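Local coordinates for putative lipoprotein (Bacteroides fragilis, PDB 3NQI), which is of unknown function but is probably a membrane-attached lipoprotein of a gut bacterium and may bind lipid, at residues Y24-D29 / L35-T40; A47-I52 / E121-L126; G103-V108 / I215-Q220; S112-F117 / S189-Y194. All blocks are in the same frame, centred on the assembly; numbering follows the deposited sequence.

Contact 1: Y24-D29 / L35-T40; sequences YVTFTD and LIPTNT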
loop_
_atom_site.group_PDB
_atom_site.type_symbol
_atom_site.label_atom_id
_atom_site.label_comp_id
_atom_site.label_asym_id
_atom_site.label_seq_id
_atom_site.Cartn_x
_atom_site.Cartn_y
_atom_site.Cartn_z
ATOM N N TYR A 24 10.329 -18.353 -13.065
ATOM C CA TYR A 24 10.742 -17.054 -13.578
ATOM C C TYR A 24 9.686 -16.041 -13.146
ATOM O O TYR A 24 8.500 -16.359 -13.128
ATOM C CB TYR A 24 10.840 -17.074 -15.102
ATOM C CG TYR A 24 11.924 -17.984 -15.635
ATOM C CD1 TYR A 24 13.268 -17.581 -15.641
ATOM C CD2 TYR A 24 11.612 -19.249 -16.143
ATOM C CE1 TYR A 24 14.278 -18.425 -16.133
ATOM C CE2 TYR A 24 12.614 -20.092 -16.639
ATOM C CZ TYR A 24 13.936 -19.668 -16.627
ATOM O OH TYR A 24 14.910 -20.499 -17.114
ATOM N N VAL A 25 10.103 -14.821 -12.824
ATOM C CA VAL A 25 9.164 -13.787 -12.388
ATOM C C VAL A 25 8.667 -12.957 -13.557
ATOM O O VAL A 25 9.474 -12.484 -14.349
ATOM C CB VAL A 25 9.830 -12.831 -11.396
ATOM C CG1 VAL A 25 8.864 -11.677 -11.045
ATOM C CG2 VAL A 25 10.307 -13.573 -10.172
ATOM N N THR A 26 7.350 -12.777 -13.686
ATOM C CA THR A 26 6.816 -11.742 -14.586
ATOM C C THR A 26 5.913 -10.808 -13.763
ATOM O O THR A 26 5.714 -11.032 -12.580
ATOM C CB THR A 26 6.054 -12.316 -15.808
ATOM O OG1 THR A 26 4.784 -12.837 -15.401
ATOM C CG2 THR A 26 6.874 -13.412 -16.489
ATOM N N PHE A 27 5.382 -9.788 -14.408
ATOM C CA PHE A 27 4.440 -8.856 -13.779
ATOM C C PHE A 27 3.136 -8.707 -14.556
ATOM O O PHE A 27 3.076 -9.026 -15.747
ATOM C CB PHE A 27 5.108 -7.494 -13.652
ATOM C CG PHE A 27 6.460 -7.557 -13.017
ATOM C CD1 PHE A 27 6.585 -7.678 -11.646
ATOM C CD2 PHE A 27 7.611 -7.533 -13.802
ATOM C CE1 PHE A 27 7.823 -7.725 -11.061
ATOM C CE2 PHE A 27 8.858 -7.599 -13.225
ATOM C CZ PHE A 27 8.970 -7.707 -11.851
ATOM N N THR A 28 2.097 -8.238 -13.872
ATOM C CA THR A 28 0.800 -7.918 -14.512
ATOM C C THR A 28 0.355 -6.519 -14.112
ATOM O O THR A 28 0.247 -6.244 -12.926
ATOM C CB THR A 28 -0.278 -8.941 -14.121
ATOM O OG1 THR A 28 0.156 -10.243 -14.535
ATOM C CG2 THR A 28 -1.646 -8.618 -14.766
ATOM N N ASP A 29 0.105 -5.629 -15.084
ATOM C CA ASP A 29 -0.302 -4.264 -14.726
ATOM C C ASP A 29 -1.791 -4.246 -14.384
ATOM O O ASP A 29 -2.467 -5.280 -14.470
ATOM C CB ASP A 29 0.079 -3.238 -15.821
ATOM C CG ASP A 29 -0.721 -3.384 -17.104
ATOM O OD1 ASP A 29 -1.747 -4.109 -17.145
ATOM O OD2 ASP A 29 -0.318 -2.740 -18.110
ATOM N N LEU A 35 3.614 -8.343 -18.201
ATOM C CA LEU A 35 4.879 -7.692 -18.580
ATOM C C LEU A 35 6.015 -8.694 -18.364
ATOM O O LEU A 35 6.200 -9.192 -17.243
ATOM C CB LEU A 35 5.093 -6.388 -17.809
ATOM C CG LEU A 35 3.892 -5.428 -17.877
ATOM C CD1 LEU A 35 4.143 -4.168 -16.998
ATOM C CD2 LEU A 35 3.578 -5.056 -19.353
ATOM N N ILE A 36 6.739 -8.995 -19.449
ATOM C CA ILE A 36 7.760 -10.048 -19.451
ATOM C C ILE A 36 9.173 -9.437 -19.461
ATOM O O ILE A 36 9.579 -8.847 -20.462
ATOM C CB ILE A 36 7.624 -10.961 -20.666
ATOM C CG1 ILE A 36 6.173 -11.469 -20.830
ATOM C CG2 ILE A 36 8.627 -12.140 -20.587
ATOM C CD1 ILE A 36 5.794 -12.585 -19.925
ATOM N N PRO A 37 9.917 -9.577 -18.370
ATOM C CA PRO A 37 11.265 -9.014 -18.360
ATOM C C PRO A 37 12.202 -9.744 -19.303
ATOM O O PRO A 37 12.148 -10.970 -19.409
ATOM C CB PRO A 37 11.743 -9.227 -16.915
ATOM C CG PRO A 37 10.560 -9.543 -16.134
ATOM C CD PRO A 37 9.600 -10.212 -17.078
ATOM N N THR A 38 13.009 -8.968 -20.011
ATOM C CA THR A 38 14.051 -9.488 -20.864
ATOM C C THR A 38 15.447 -9.118 -20.344
ATOM O O THR A 38 16.439 -9.364 -21.023
ATOM C CB THR A 38 13.929 -8.900 -22.269
ATOM O OG1 THR A 38 14.104 -7.485 -22.191
ATOM C CG2 THR A 38 12.569 -9.229 -22.884
ATOM N N ASN A 39 15.539 -8.512 -19.167
ATOM C CA ASN A 39 16.844 -8.303 -18.526
ATOM C C ASN A 39 17.657 -9.599 -18.505
ATOM O O ASN A 39 17.095 -10.692 -18.345
ATOM C CB ASN A 39 16.657 -7.753 -17.110
ATOM C CG ASN A 39 15.998 -6.386 -17.120
ATOM O OD1 ASN A 39 14.784 -6.266 -17.371
ATOM N ND2 ASN A 39 16.788 -5.347 -16.900
ATOM N N THR A 40 18.966 -9.479 -18.715
ATOM C CA THR A 40 19.857 -10.633 -18.758
ATOM C C THR A 40 20.162 -11.161 -17.360
ATOM O O THR A 40 20.481 -12.339 -17.207
ATOM C CB THR A 40 21.151 -10.292 -19.501
ATOM O OG1 THR A 40 21.700 -9.109 -18.931
ATOM C CG2 THR A 40 20.869 -10.039 -20.983
#
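The Phe27 ring meets the Pro37 ring obliquely, and the two side chains cross at about a right angle. CE2 of Phe27 comes within 3.9 Å of CG of Pro37. The proline also lies against the backbone of the facing strand, with its CD 3.6 Å from O of Val25. Phe27 and Leu35 point to the same face of the hairpin. CG of Phe27, anti to its carbonyl carbon (chi1 -51°), sets how the ring turns there, with CE2 nearest Pro37. CB of Phe27 is 4.3 Å from CB of Leu35. Strands 24-28 and 34-37 form an antiparallel hairpin. Together with strands 11-21, 49-56 and 68-73 they close a small five-stranded barrel, with a strand order consistent with an OB fold. Phe27 and Leu35 are a hydrogen-bonded pair in this hairpin. Phe27 N gives a nearly straight bond to Leu35 O (3.0 Å). Leu35 N returns a short one to Phe27 O (2.6 Å). The other face carries Thr26 and Ile36, side by side and pointing the same way, with Thr26 CG2 3.7 Å from Ile36 CD1. Thr26 OG1 is hydrogen-bonded to Glu34 and Asn19. Phe27 continues onto Val16, Val43 and Leu73, and Leu35 onto Ile69 and Ile71.

Contact 2: A47-I52 / E121-L126; sequences ARMAYI and ENTIVL. With CD (cadmium ion), chain H.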
loop_
_atom_site.group_PDB
_atom_site.type_symbol
_atom_site.label_atom_id
_atom_site.label_comp_id
_atom_site.label_asym_id
_atom_site.label_seq_id
_atom_site.Cartn_x
_atom_site.Cartn_y
_atom_site.Cartn_z
ATOM N N ALA A 47 7.767 -11.131 -3.827
ATOM C CA ALA A 47 6.712 -10.253 -3.332
ATOM C C ALA A 47 5.470 -10.685 -4.055
ATOM O O ALA A 47 5.551 -11.372 -5.068
ATOM C CB ALA A 47 7.051 -8.781 -3.633
ATOM N N ARG A 48 4.327 -10.284 -3.539
ATOM C CA ARG A 48 3.055 -10.543 -4.188
ATOM C C ARG A 48 2.759 -9.370 -5.088
ATOM O O ARG A 48 2.227 -9.543 -6.198
ATOM C CB ARG A 48 1.967 -10.757 -3.133
ATOM C CG ARG A 48 0.802 -11.629 -3.622
ATOM C CD ARG A 48 -0.399 -11.667 -2.680
ATOM N NE ARG A 48 -0.913 -10.329 -2.478
ATOM C CZ ARG A 48 -1.671 -9.624 -3.331
ATOM N NH1 ARG A 48 -2.100 -10.103 -4.502
ATOM N NH2 ARG A 48 -2.007 -8.395 -2.987
HETATM N N MSE A 49 3.141 -8.157 -4.645
HETATM C CA MSE A 49 2.936 -6.930 -5.418
HETATM C C MSE A 49 4.202 -6.065 -5.471
HETATM O O MSE A 49 4.966 -6.091 -4.565
HETATM C CB MSE A 49 1.821 -6.098 -4.772
HETATM C CG MSE A 49 0.440 -6.729 -4.742
HETATM SE SE MSE A 49 -0.453 -6.546 -6.494
HETATM C CE MSE A 49 -0.312 -4.622 -7.232
ATOM N N ALA A 50 4.398 -5.241 -6.517
ATOM C CA ALA A 50 5.651 -4.496 -6.680
ATOM C C ALA A 50 5.445 -3.152 -7.342
ATOM O O ALA A 50 4.400 -2.927 -7.885
ATOM C CB ALA A 50 6.710 -5.329 -7.568
ATOM N N TYR A 51 6.398 -2.257 -7.167
ATOM C CA TYR A 51 6.531 -1.045 -7.977
ATOM C C TYR A 51 7.716 -1.239 -8.952
ATOM O O TYR A 51 8.845 -1.540 -8.536
ATOM C CB TYR A 51 6.762 0.159 -7.066
ATOM C CG TYR A 51 6.872 1.463 -7.800
ATOM C CD1 TYR A 51 5.741 2.130 -8.224
ATOM C CD2 TYR A 51 8.126 2.034 -8.068
ATOM C CE1 TYR A 51 5.828 3.357 -8.907
ATOM C CE2 TYR A 51 8.222 3.262 -8.735
ATOM C CZ TYR A 51 7.068 3.910 -9.136
ATOM O OH TYR A 51 7.145 5.099 -9.817
ATOM N N ILE A 52 7.483 -1.076 -10.241
ATOM C CA ILE A 52 8.559 -1.205 -11.222
ATOM C C ILE A 52 8.682 0.054 -12.042
ATOM O O ILE A 52 7.744 0.825 -12.128
ATOM C CB ILE A 52 8.389 -2.427 -12.166
ATOM C CG1 ILE A 52 7.150 -2.332 -13.053
ATOM C CG2 ILE A 52 8.397 -3.764 -11.336
ATOM C CD1 ILE A 52 7.049 -3.550 -14.020
ATOM N N GLU A 121 -9.854 -6.857 -7.780
ATOM C CA GLU A 121 -10.930 -7.182 -6.866
ATOM C C GLU A 121 -10.391 -7.552 -5.511
ATOM O O GLU A 121 -11.087 -7.376 -4.527
ATOM C CB GLU A 121 -11.776 -8.321 -7.420
ATOM C CG GLU A 121 -12.620 -7.844 -8.601
ATOM C CD GLU A 121 -13.476 -8.968 -9.158
ATOM O OE1 GLU A 121 -13.454 -10.053 -8.532
ATOM O OE2 GLU A 121 -14.135 -8.747 -10.198
ATOM N N ASN A 122 -9.154 -8.020 -5.473
ATOM C CA ASN A 122 -8.523 -8.513 -4.210
ATOM C C ASN A 122 -7.500 -7.591 -3.536
ATOM O O ASN A 122 -6.970 -7.922 -2.461
ATOM C CB ASN A 122 -7.759 -9.789 -4.554
ATOM C CG ASN A 122 -8.687 -10.921 -5.057
ATOM O OD1 ASN A 122 -9.585 -11.357 -4.352
ATOM N ND2 ASN A 122 -8.453 -11.378 -6.274
ATOM N N THR A 123 -7.124 -6.511 -4.218
ATOM C CA THR A 123 -6.002 -5.678 -3.784
ATOM C C THR A 123 -6.295 -4.195 -3.870
ATOM O O THR A 123 -6.739 -3.685 -4.901
ATOM C CB THR A 123 -4.693 -5.954 -4.605
ATOM O OG1 THR A 123 -4.380 -7.343 -4.549
ATOM C CG2 THR A 123 -3.456 -5.119 -4.057
ATOM N N ILE A 124 -5.972 -3.485 -2.798
ATOM C CA ILE A 124 -5.999 -2.041 -2.866
ATOM C C ILE A 124 -4.600 -1.486 -2.499
ATOM O O ILE A 124 -3.778 -2.190 -1.904
ATOM C CB ILE A 124 -7.071 -1.420 -1.956
ATOM C CG1 ILE A 124 -6.807 -1.824 -0.522
ATOM C CG2 ILE A 124 -8.536 -1.823 -2.439
ATOM C CD1 ILE A 124 -7.679 -1.058 0.529
ATOM N N VAL A 125 -4.375 -0.241 -2.935
ATOM C CA VAL A 125 -3.079 0.386 -2.833
ATOM C C VAL A 125 -3.156 1.745 -2.147
ATOM O O VAL A 125 -3.982 2.574 -2.519
ATOM C CB VAL A 125 -2.381 0.503 -4.181
ATOM C CG1 VAL A 125 -0.947 1.161 -3.981
ATOM C CG2 VAL A 125 -2.220 -0.904 -4.802
ATOM N N LEU A 126 -2.311 1.927 -1.123
ATOM C CA LEU A 126 -2.148 3.245 -0.467
ATOM C C LEU A 126 -0.868 3.940 -0.897
ATOM O O LEU A 126 0.198 3.430 -0.697
ATOM C CB LEU A 126 -2.205 3.108 1.058
ATOM C CG LEU A 126 -3.557 2.979 1.768
ATOM C CD1 LEU A 126 -4.437 2.012 1.129
ATOM C CD2 LEU A 126 -3.272 2.666 3.325
HETATM CD CD CD H . -14.714 -11.286 -10.190
HETATM O O HOH W 1 -13.637 -11.389 -12.094
#
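Arg48 reaches across to Thr123, and the two side chains come from opposite directions. Its backbone N is hydrogen-bonded to Asp81. CG stands anti to that N (chi1 -154°), and the bend at chi3 brings the edge of the guanidinium group to the threonine. NH2 gives a hydrogen bond to Thr123 OG1 at 3.0 Å, with an angle of 153°. OG1 sits at the edge of the guanidinium group, tilted 17° from its plane. The methyl of Thr123 is near the same nitrogen, with CG2 3.7 Å from NH2.

Next comes Met49, present as selenomethionine. Its chain is bent at chi2 and chi3, and it meets the threonine tip to tip. SE of Met49 is 4.1 Å from CG2 of Thr123, so one threonine offers its hydroxyl to the arginine and its methyl to the selenium.

Two residues before Thr123, Glu121 grips a cadmium ion with both carboxylate oxygens, OE1 at 2.4 Å and OE2 at 2.6 Å. Water 1 and Glu246 are further ligands. OE2 also accepts a hydrogen bond from Ala245 N.

The contact joins the start of barrel strand 49-56 to the start of strand 123-132 in the second domain. Strand 186-195 borders it, with Arg48 on Glu195 and Met49 on Ala193. Strands 11-21 and 78-87 lie beside strand 49-56.

Contact 3: G103-V108 / I215-Q220; sequences GSLSFV and ITIVAQ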
loop_
_atom_site.group_PDB
_atom_site.type_symbol
_atom_site.label_atom_id
_atom_site.label_comp_id
_atom_site.label_asym_id
_atom_site.label_seq_id
_atom_site.Cartn_x
_atom_site.Cartn_y
_atom_site.Cartn_z
ATOM N N GLY A 103 2.013 12.115 6.500
ATOM C CA GLY A 103 1.882 13.413 5.905
ATOM C C GLY A 103 0.590 13.440 5.134
ATOM O O GLY A 103 -0.177 14.379 5.256
ATOM N N SER A 104 0.395 12.426 4.274
ATOM C CA SER A 104 -0.848 12.251 3.517
ATOM C C SER A 104 -0.830 10.881 2.859
ATOM O O SER A 104 0.197 10.207 2.840
ATOM C CB SER A 104 -1.034 13.334 2.460
ATOM O OG SER A 104 0.087 13.421 1.607
ATOM N N LEU A 105 -1.994 10.439 2.374
ATOM C CA LEU A 105 -2.079 9.201 1.588
ATOM C C LEU A 105 -2.278 9.622 0.133
ATOM O O LEU A 105 -3.087 9.078 -0.611
ATOM C CB LEU A 105 -3.211 8.280 2.013
ATOM C CG LEU A 105 -3.173 7.836 3.456
ATOM C CD1 LEU A 105 -4.317 6.787 3.743
ATOM C CD2 LEU A 105 -1.777 7.281 3.757
ATOM N N SER A 106 -1.458 10.564 -0.274
ATOM C CA SER A 106 -1.459 11.045 -1.635
ATOM C C SER A 106 -0.126 11.710 -1.992
ATOM O O SER A 106 0.547 12.305 -1.132
ATOM C CB SER A 106 -2.611 12.020 -1.830
ATOM O OG SER A 106 -2.575 12.594 -3.126
ATOM N N PHE A 107 0.263 11.590 -3.254
ATOM C CA PHE A 107 1.445 12.293 -3.785
ATOM C C PHE A 107 1.325 12.308 -5.291
ATOM O O PHE A 107 0.321 11.821 -5.841
ATOM C CB PHE A 107 2.773 11.721 -3.285
ATOM C CG PHE A 107 2.963 10.217 -3.494
ATOM C CD1 PHE A 107 3.259 9.687 -4.753
ATOM C CD2 PHE A 107 2.890 9.357 -2.431
ATOM C CE1 PHE A 107 3.451 8.337 -4.957
ATOM C CE2 PHE A 107 3.124 7.980 -2.599
ATOM C CZ PHE A 107 3.390 7.451 -3.850
ATOM N N VAL A 108 2.317 12.880 -5.953
ATOM C CA VAL A 108 2.295 12.968 -7.399
ATOM C C VAL A 108 2.873 11.700 -8.004
ATOM O O VAL A 108 3.942 11.226 -7.620
ATOM C CB VAL A 108 3.006 14.251 -7.898
ATOM C CG1 VAL A 108 3.131 14.263 -9.452
ATOM C CG2 VAL A 108 2.252 15.476 -7.395
ATOM N N ILE A 215 -14.944 1.240 -0.009
ATOM C CA ILE A 215 -13.995 0.991 1.069
ATOM C C ILE A 215 -13.506 2.359 1.536
ATOM O O ILE A 215 -13.222 3.265 0.720
ATOM C CB ILE A 215 -12.797 0.140 0.621
ATOM C CG1 ILE A 215 -13.294 -1.205 0.030
ATOM C CG2 ILE A 215 -11.783 -0.012 1.808
ATOM C CD1 ILE A 215 -12.216 -2.084 -0.707
ATOM N N THR A 216 -13.489 2.569 2.845
ATOM C CA THR A 216 -12.997 3.836 3.342
ATOM C C THR A 216 -11.741 3.564 4.148
ATOM O O THR A 216 -11.615 2.545 4.858
ATOM C CB THR A 216 -14.045 4.648 4.179
ATOM O OG1 THR A 216 -14.431 3.871 5.312
ATOM C CG2 THR A 216 -15.245 5.023 3.329
ATOM N N ILE A 217 -10.794 4.471 4.008
ATOM C CA ILE A 217 -9.496 4.336 4.700
ATOM C C ILE A 217 -9.387 5.528 5.654
ATOM O O ILE A 217 -9.412 6.674 5.248
ATOM C CB ILE A 217 -8.321 4.370 3.718
ATOM C CG1 ILE A 217 -8.471 3.303 2.588
ATOM C CG2 ILE A 217 -6.963 4.248 4.466
ATOM C CD1 ILE A 217 -8.421 1.889 2.991
ATOM N N VAL A 218 -9.244 5.239 6.929
ATOM C CA VAL A 218 -9.224 6.248 7.962
ATOM C C VAL A 218 -7.747 6.448 8.420
ATOM O O VAL A 218 -7.154 5.515 9.003
ATOM C CB VAL A 218 -10.082 5.840 9.189
ATOM C CG1 VAL A 218 -10.123 7.040 10.201
ATOM C CG2 VAL A 218 -11.547 5.473 8.798
ATOM N N ALA A 219 -7.171 7.626 8.185
ATOM C CA ALA A 219 -5.760 7.908 8.576
ATOM C C ALA A 219 -5.621 9.087 9.561
ATOM O O ALA A 219 -6.396 10.050 9.483
ATOM C CB ALA A 219 -4.926 8.196 7.318
ATOM N N GLN A 220 -4.651 9.000 10.479
ATOM C CA GLN A 220 -4.184 10.159 11.275
ATOM C C GLN A 220 -3.021 10.810 10.545
ATOM O O GLN A 220 -1.971 10.170 10.272
ATOM C CB GLN A 220 -3.793 9.768 12.706
ATOM C CG GLN A 220 -4.945 9.276 13.495
ATOM C CD GLN A 220 -4.594 8.991 14.935
ATOM O OE1 GLN A 220 -4.797 9.832 15.837
ATOM N NE2 GLN A 220 -4.098 7.790 15.170
#
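Leu105 points from a loop onto strand 214-221, where its CD1 methyl meets Ile217 and Ala219. The loop begins at a classic beta bulge: Gly103 and Ser104 both face Leu129 of strand 123-132. It then runs on into strand 107-109. The contact thus ties this connection to strand 214-221 across the buried interior of the second domain.

The packed part is small and wholly apolar. No hydrogen bond passes between the two segments. All three touching residues are buried. Leu105 CG is anti to its carbonyl carbon and beside its backbone N (chi1 -58°), and the chain then extends through chi2 to carry CD1 forward. Leu105 and Ile217 cross at about a right angle. The isoleucine uses its CG2 branch, which is anti to its own backbone N, while the longer CG1 branch leads away from the leucine. CG2 of Ile217 is 3.7 Å from CD1 of Leu105. Val128, Leu170 and Pro116 also pack on Leu105. Its backbone N is hydrogen-bonded to the hydroxyl of Tyr238, so the buried leucine is held at its main chain as well.

The other side of the loop is looser. Ser104 and Ser106 are partly exposed; Ser104 points away from strand 214-221 and Ser106 does not meet it. Both were modelled in two conformers, which suggests some freedom there. Ser106 OG is hydrogen-bonded to Val114 O, within the neighbouring hairpin. Val108, further on, is exposed.

On the packed side, the same leucine methyl also touches the next inward-facing residue of the strand: CD1 of Leu105 is 3.9 Å from CB of Ala219.

Contact 4: S112-F117 / S189-Y194; sequences STVAPF and SSFKAY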
loop_
_atom_site.group_PDB
_atom_site.type_symbol
_atom_site.label_atom_id
_atom_site.label_comp_id
_atom_site.label_asym_id
_atom_site.label_seq_id
_atom_site.Cartn_x
_atom_site.Cartn_y
_atom_site.Cartn_z
ATOM N N SER A 112 -0.225 13.493 -12.421
ATOM C CA SER A 112 -1.336 13.840 -11.543
ATOM C C SER A 112 -1.043 13.355 -10.136
ATOM O O SER A 112 -0.040 12.682 -9.908
ATOM C CB SER A 112 -2.624 13.190 -12.080
ATOM O OG SER A 112 -3.788 13.770 -11.521
ATOM N N THR A 113 -1.925 13.702 -9.211
ATOM C CA THR A 113 -1.908 13.182 -7.825
ATOM C C THR A 113 -2.610 11.838 -7.789
ATOM O O THR A 113 -3.582 11.620 -8.479
ATOM C CB THR A 113 -2.660 14.125 -6.841
ATOM O OG1 THR A 113 -2.342 13.770 -5.490
ATOM C CG2 THR A 113 -4.166 14.028 -7.026
ATOM N N VAL A 114 -2.159 10.934 -6.944
ATOM C CA VAL A 114 -2.810 9.674 -6.803
ATOM C C VAL A 114 -3.133 9.547 -5.313
ATOM O O VAL A 114 -2.467 10.170 -4.484
ATOM C CB VAL A 114 -1.891 8.519 -7.264
ATOM C CG1 VAL A 114 -0.564 8.546 -6.489
ATOM C CG2 VAL A 114 -2.617 7.184 -7.096
ATOM N N ALA A 115 -4.222 8.849 -5.032
ATOM C CA ALA A 115 -4.790 8.642 -3.683
ATOM C C ALA A 115 -5.079 7.151 -3.506
ATOM O O ALA A 115 -4.849 6.359 -4.453
ATOM C CB ALA A 115 -6.072 9.520 -3.513
ATOM N N PRO A 116 -5.532 6.702 -2.316
ATOM C CA PRO A 116 -5.756 5.258 -2.208
ATOM C C PRO A 116 -6.676 4.767 -3.308
ATOM O O PRO A 116 -7.655 5.450 -3.638
ATOM C CB PRO A 116 -6.446 5.121 -0.849
ATOM C CG PRO A 116 -5.794 6.275 -0.065
ATOM C CD PRO A 116 -5.789 7.380 -1.037
ATOM N N PHE A 117 -6.337 3.626 -3.895
ATOM C CA PHE A 117 -7.030 3.143 -5.080
ATOM C C PHE A 117 -7.144 1.635 -5.150
ATOM O O PHE A 117 -6.468 0.928 -4.429
ATOM C CB PHE A 117 -6.409 3.700 -6.354
ATOM C CG PHE A 117 -5.026 3.161 -6.673
ATOM C CD1 PHE A 117 -3.891 3.833 -6.253
ATOM C CD2 PHE A 117 -4.874 2.025 -7.455
ATOM C CE1 PHE A 117 -2.626 3.335 -6.559
ATOM C CE2 PHE A 117 -3.620 1.538 -7.781
ATOM C CZ PHE A 117 -2.498 2.190 -7.351
ATOM N N SER A 189 8.149 8.994 -0.076
ATOM C CA SER A 189 6.898 8.482 -0.623
ATOM C C SER A 189 7.067 6.979 -0.888
ATOM O O SER A 189 8.171 6.500 -1.238
ATOM C CB SER A 189 6.542 9.268 -1.882
ATOM O OG SER A 189 7.608 9.183 -2.778
ATOM N N SER A 190 6.017 6.218 -0.630
ATOM C CA SER A 190 5.984 4.791 -0.939
ATOM C C SER A 190 4.574 4.342 -1.278
ATOM O O SER A 190 3.605 4.828 -0.688
ATOM C CB SER A 190 6.427 3.951 0.260
ATOM O OG SER A 190 7.686 4.317 0.793
ATOM N N PHE A 191 4.443 3.365 -2.165
ATOM C CA PHE A 191 3.165 2.667 -2.302
ATOM C C PHE A 191 3.146 1.458 -1.372
ATOM O O PHE A 191 4.190 0.823 -1.199
ATOM C CB PHE A 191 2.953 2.182 -3.655
ATOM C CG PHE A 191 2.674 3.262 -4.630
ATOM C CD1 PHE A 191 1.455 3.884 -4.648
ATOM C CD2 PHE A 191 3.616 3.611 -5.547
ATOM C CE1 PHE A 191 1.190 4.884 -5.598
ATOM C CE2 PHE A 191 3.369 4.607 -6.462
ATOM C CZ PHE A 191 2.141 5.218 -6.494
ATOM N N LYS A 192 1.985 1.178 -0.774
ATOM C CA LYS A 192 1.786 -0.041 0.059
ATOM C C LYS A 192 0.555 -0.757 -0.496
ATOM O O LYS A 192 -0.520 -0.162 -0.636
ATOM C CB LYS A 192 1.589 0.349 1.517
ATOM C CG LYS A 192 2.822 1.040 2.127
ATOM C CD LYS A 192 3.900 -0.055 2.458
ATOM C CE LYS A 192 5.228 0.490 2.730
ATOM N NZ LYS A 192 6.152 -0.686 2.782
ATOM N N ALA A 193 0.740 -2.019 -0.857
ATOM C CA ALA A 193 -0.315 -2.832 -1.439
ATOM C C ALA A 193 -0.822 -3.873 -0.427
ATOM O O ALA A 193 -0.024 -4.521 0.295
ATOM C CB ALA A 193 0.181 -3.514 -2.737
ATOM N N TYR A 194 -2.154 -4.015 -0.379
ATOM C CA TYR A 194 -2.882 -4.820 0.614
ATOM C C TYR A 194 -3.798 -5.828 -0.038
ATOM O O TYR A 194 -4.771 -5.474 -0.735
ATOM C CB TYR A 194 -3.758 -3.959 1.543
ATOM C CG TYR A 194 -2.960 -2.951 2.313
ATOM C CD1 TYR A 194 -2.616 -1.729 1.757
ATOM C CD2 TYR A 194 -2.490 -3.245 3.549
ATOM C CE1 TYR A 194 -1.811 -0.826 2.438
ATOM C CE2 TYR A 194 -1.708 -2.332 4.277
ATOM C CZ TYR A 194 -1.374 -1.156 3.738
ATOM O OH TYR A 194 -0.567 -0.294 4.447
#
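This is a small apolar contact near the protein surface, in which Val114 and Phe117 meet the ring of Phe191. It lies where strand 112-114 and the turn after it pass over strand 186-195 of the second domain. None of the three residues is fully buried, and no hydrogen bond joins the two segments.

Phe191 carries the contact through one ring atom. Its CG is anti to the carbonyl carbon (chi1 -71°), and the ring reaches out from the strand toward the other segment. CE1 of Phe191 lies 4.2 Å from CG1 of Val114. The valine comes from the opposite direction and meets the phenylalanine at the ring edge, near its plane. CG1 is the branch placed between the backbone N and carbonyl carbon of Val114 (chi1 56°).

The same CE1 of Phe191 is also 4.2 Å from CE1 of Phe117. It sits at the edge of the Phe117 ring, near that ring's plane. Seen from Phe191, the approach is oblique. Another edge position of the Phe117 ring, in plane, is taken by O of Ala115.

Phe107 adds a third ring, meeting Phe191 with the planes at about 60°. Val125 packs on both Phe117 and Phe191, and Pro127 packs on Phe191. A diethylene glycol molecule, probably from the crystallisation liquor, is hydrogen-bonded to Phe191 N.

The arrangement is a two-stranded antiparallel hairpin, 107-109 with 112-114, packed through Phe107 and Val114 on Phe191 of strand 186-195, with Phe117 beside it.

How the contacts relate
Contact 1 lies in the N-terminal barrel. Contact 2 joins that barrel to the second domain, to which contacts 3 and 4 belong. Contact 1 alone has backbone pairing across its segments. Contact 2 rests on a side-chain hydrogen bond, and contacts 3 and 4 are purely apolar. Contacts 2 and 3 are buried, contact 1 is partly buried and contact 4 is a surface contact. Contacts 1 and 2 touch through Ile52. Ile124 and Leu126 of contact 2 pack on contact 3. Strand 123-132 of contact 2 pairs with strand 186-195 of contact 4. The first segments of contacts 3 and 4 include strands of one hairpin, and the contact centres are about 8 Å apart.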